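Local atomic coordinates of intergenic-region protein (Escherichia coli CFT073, PDB entry 2WJ9), a protein that belongs to the antirestriction protein family and probably protects incoming DNA by inhibiting host restriction enzymes. Residues 66-71 against 151-156. Numbering follows the deposited sequence.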
ATOM      1  N   LEU B  66       7.535 -15.767  -0.668  1.00 31.02           N
ATOM      2  CA  LEU B  66       6.438 -16.137   0.233  1.00 31.36           C
ATOM      3  C   LEU B  66       5.099 -16.274  -0.498  1.00 31.40           C
ATOM      4  O   LEU B  66       4.125 -16.751   0.086  1.00 31.71           O
ATOM      5  CB  LEU B  66       6.293 -15.110   1.365  1.00 31.42           C
ATOM      6  CG  LEU B  66       7.466 -14.977   2.344  1.00 32.31           C
ATOM      7  CD1 LEU B  66       7.215 -13.807   3.303  1.00 34.42           C
ATOM      8  CD2 LEU B  66       7.703 -16.265   3.103  1.00 34.32           C
ATOM      9  N   ILE B  67       5.063 -15.881  -1.771  1.00 31.04           N
ATOM     10  CA  ILE B  67       3.820 -15.787  -2.535  1.00 31.21           C
ATOM     11  C   ILE B  67       3.644 -17.021  -3.420  1.00 31.12           C
ATOM     12  O   ILE B  67       4.567 -17.400  -4.134  1.00 30.73           O
ATOM     13  CB  ILE B  67       3.814 -14.509  -3.424  1.00 31.32           C
ATOM     14  CG1 ILE B  67       3.921 -13.243  -2.549  1.00 31.55           C
ATOM     15  CG2 ILE B  67       2.558 -14.472  -4.326  1.00 30.89           C
ATOM     16  CD1 ILE B  67       4.359 -11.982  -3.318  1.00 33.15           C
ATOM     17  N   PRO B  68       2.448 -17.644  -3.401  1.00 30.84           N
ATOM     18  CA  PRO B  68       2.246 -18.803  -4.274  1.00 30.87           C
ATOM     19  C   PRO B  68       2.503 -18.483  -5.746  1.00 30.57           C
ATOM     20  O   PRO B  68       2.119 -17.417  -6.224  1.00 30.52           O
ATOM     21  CB  PRO B  68       0.772 -19.163  -4.045  1.00 30.66           C
ATOM     22  CG  PRO B  68       0.481 -18.651  -2.662  1.00 30.83           C
ATOM     23  CD  PRO B  68       1.247 -17.359  -2.593  1.00 31.14           C
ATOM     24  N   GLN B  69       3.178 -19.397  -6.435  1.00 30.81           N
ATOM     25  CA  GLN B  69       3.499 -19.250  -7.864  1.00 30.91           C
ATOM     26  C   GLN B  69       4.422 -18.075  -8.206  1.00 30.32           C
ATOM     27  O   GLN B  69       4.348 -17.527  -9.306  1.00 30.04           O
ATOM     28  CB  GLN B  69       2.220 -19.175  -8.714  1.00 31.59           C
ATOM     29  CG  GLN B  69       1.362 -20.412  -8.626  1.00 33.20           C
ATOM     30  CD  GLN B  69       0.345 -20.454  -9.730  1.00 36.93           C
ATOM     31  OE1 GLN B  69      -0.805 -20.069  -9.538  1.00 42.05           O
ATOM     32  NE2 GLN B  69       0.775 -20.877 -10.909  1.00 38.78           N
ATOM     33  N   TRP B  70       5.329 -17.724  -7.295  1.00 29.21           N
ATOM     34  CA  TRP B  70       6.248 -16.603  -7.539  1.00 29.06           C
ATOM     35  C   TRP B  70       7.109 -16.812  -8.789  1.00 28.59           C
ATOM     36  O   TRP B  70       7.502 -15.847  -9.434  1.00 28.69           O
ATOM     37  CB  TRP B  70       7.132 -16.270  -6.312  1.00 28.98           C
ATOM     38  CG  TRP B  70       7.955 -17.401  -5.780  1.00 28.99           C
ATOM     39  CD1 TRP B  70       7.657 -18.184  -4.702  1.00 29.11           C
ATOM     40  CD2 TRP B  70       9.224 -17.872  -6.276  1.00 27.96           C
ATOM     41  NE1 TRP B  70       8.639 -19.123  -4.512  1.00 29.23           N
ATOM     42  CE2 TRP B  70       9.614 -18.956  -5.460  1.00 28.54           C
ATOM     43  CE3 TRP B  70      10.060 -17.494  -7.334  1.00 28.81           C
ATOM     44  CZ2 TRP B  70      10.803 -19.655  -5.666  1.00 27.92           C
ATOM     45  CZ3 TRP B  70      11.234 -18.199  -7.543  1.00 28.63           C
ATOM     46  CH2 TRP B  70      11.591 -19.270  -6.719  1.00 27.81           C
ATOM     47  N   VAL B  71       7.404 -18.062  -9.136  1.00 28.69           N
ATOM     48  CA  VAL B  71       8.275 -18.341 -10.278  1.00 28.86           C
ATOM     49  C   VAL B  71       7.570 -17.985 -11.594  1.00 29.10           C
ATOM     50  O   VAL B  71       8.229 -17.818 -12.622  1.00 29.94           O
ATOM     51  CB  VAL B  71       8.748 -19.809 -10.291  1.00 29.17           C
ATOM     52  CG1 VAL B  71       7.606 -20.730 -10.673  1.00 29.04           C
ATOM     53  CG2 VAL B  71       9.938 -19.983 -11.237  1.00 28.81           C
ATOM     54  N   THR B 151      -4.678 -15.322  -5.145  1.00 28.42           N
ATOM     55  CA  THR B 151      -4.004 -16.082  -4.092  1.00 28.60           C
ATOM     56  C   THR B 151      -4.472 -15.749  -2.678  1.00 28.72           C
ATOM     57  O   THR B 151      -4.261 -16.541  -1.760  1.00 28.90           O
ATOM     58  CB  THR B 151      -2.477 -15.849  -4.129  1.00 28.61           C
ATOM     59  OG1 THR B 151      -2.215 -14.461  -3.917  1.00 28.33           O
ATOM     60  CG2 THR B 151      -1.890 -16.287  -5.466  1.00 29.88           C
ATOM     61  N   GLU B 152      -5.091 -14.585  -2.502  1.00 29.00           N
ATOM     62  CA  GLU B 152      -5.396 -14.041  -1.168  1.00 29.49           C
ATOM     63  C   GLU B 152      -4.140 -13.992  -0.276  1.00 29.44           C
ATOM     64  O   GLU B 152      -4.219 -14.183   0.940  1.00 29.41           O
ATOM     65  CB  GLU B 152      -6.538 -14.821  -0.495  1.00 29.91           C
ATOM     66  CG  GLU B 152      -7.940 -14.428  -0.975  1.00 31.68           C
ATOM     67  CD  GLU B 152      -8.449 -13.108  -0.398  1.00 34.40           C
ATOM     68  OE1 GLU B 152      -7.844 -12.560   0.553  1.00 36.54           O
ATOM     69  OE2 GLU B 152      -9.487 -12.620  -0.884  1.00 36.73           O
ATOM     70  N   CYS B 153      -2.994 -13.717  -0.893  1.00 28.87           N
ATOM     71  CA  CYS B 153      -1.718 -13.607  -0.185  1.00 29.20           C
ATOM     72  C   CYS B 153      -1.375 -12.128   0.048  1.00 28.73           C
ATOM     73  O   CYS B 153      -1.077 -11.390  -0.892  1.00 29.05           O
ATOM     74  CB  CYS B 153      -0.620 -14.296  -0.989  1.00 29.21           C
ATOM     75  SG  CYS B 153       0.954 -14.328  -0.140  1.00 32.05           S
ATOM     76  N   TYR B 154      -1.402 -11.700   1.307  1.00 28.56           N
ATOM     77  CA  TYR B 154      -1.204 -10.282   1.628  1.00 28.20           C
ATOM     78  C   TYR B 154       0.186  -9.761   1.239  1.00 27.79           C
ATOM     79  O   TYR B 154       0.362  -8.569   1.005  1.00 27.90           O
ATOM     80  CB  TYR B 154      -1.485 -10.007   3.113  1.00 28.39           C
ATOM     81  CG  TYR B 154      -2.953 -10.060   3.484  1.00 28.68           C
ATOM     82  CD1 TYR B 154      -3.770  -8.939   3.347  1.00 29.56           C
ATOM     83  CD2 TYR B 154      -3.525 -11.229   3.977  1.00 30.22           C
ATOM     84  CE1 TYR B 154      -5.121  -8.983   3.682  1.00 30.10           C
ATOM     85  CE2 TYR B 154      -4.880 -11.279   4.320  1.00 29.63           C
ATOM     86  CZ  TYR B 154      -5.671 -10.153   4.167  1.00 30.09           C
ATOM     87  OH  TYR B 154      -7.013 -10.203   4.515  1.00 32.17           O
ATOM     88  N   ALA B 155       1.171 -10.645   1.165  1.00 28.22           N
ATOM     89  CA  ALA B 155       2.494 -10.249   0.663  1.00 28.34           C
ATOM     90  C   ALA B 155       2.423  -9.724  -0.785  1.00 28.27           C
ATOM     91  O   ALA B 155       3.152  -8.808  -1.145  1.00 28.71           O
ATOM     92  CB  ALA B 155       3.488 -11.405   0.770  1.00 28.64           C
ATOM     93  N   MET B 156       1.532 -10.288  -1.603  1.00 28.64           N
ATOM     94  CA  MET B 156       1.359  -9.824  -2.994  1.00 28.60           C
ATOM     95  C   MET B 156       0.664  -8.455  -2.998  1.00 28.55           C
ATOM     96  O   MET B 156       1.059  -7.550  -3.757  1.00 28.65           O
ATOM     97  CB  MET B 156       0.577 -10.848  -3.829  1.00 28.67           C
ATOM     98  CG  MET B 156       0.487 -10.530  -5.330  1.00 28.86           C
ATOM     99  SD  MET B 156       1.914 -10.893  -6.376  1.00 29.02           S
ATOM    100  CE  MET B 156       3.014  -9.507  -6.059  1.00 30.82           C
TER
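I67 and P68, at the start of a type II beta turn between helices 59-64 and 73-84, pack against the end of helix 132-151 at T151, the two-residue link E152-C153 and the first residues of helix 154-168, an example of a beta turn packed on the junction between two helices. The contact between the segments is apolar. I67 carries it: CG1, set beside its own backbone N (chi1 -61°), lies 3.8 Å from A155 CB, while CD1 reaches the first turn of helix 154-168, 3.7 Å from M156 CA. The side chain of M156 crosses that of I67 at about a right angle; bent at chi2 and chi3, it curls back to bring CE within 3.9 Å of I67 CD1. F64 and L73, from the two helices next to the turn, also touch M156, and both I67 and M156 are buried.

P68 meets the junction nearer the surface. Its CD sits 3.9 Å from C153 SG, a sulfur covalently linked to a beta-mercaptoethanol, probably from the crystallisation liquor; the CB of P68 approaches T151 CG2 more loosely.

Polar bonds shape each side separately and tie the turn to helix 132-151. The P68 carbonyl accepts from NE2 of H147, on that helix, and the H147 carbonyl in turn bonds T151 OG1. C153 occupies the N-cap position, its O receiving M156 N. The link itself is shaped by an ST turn, T151 OG1 accepting from C153 N over 3.2 Å, bent to 143° at the hydrogen.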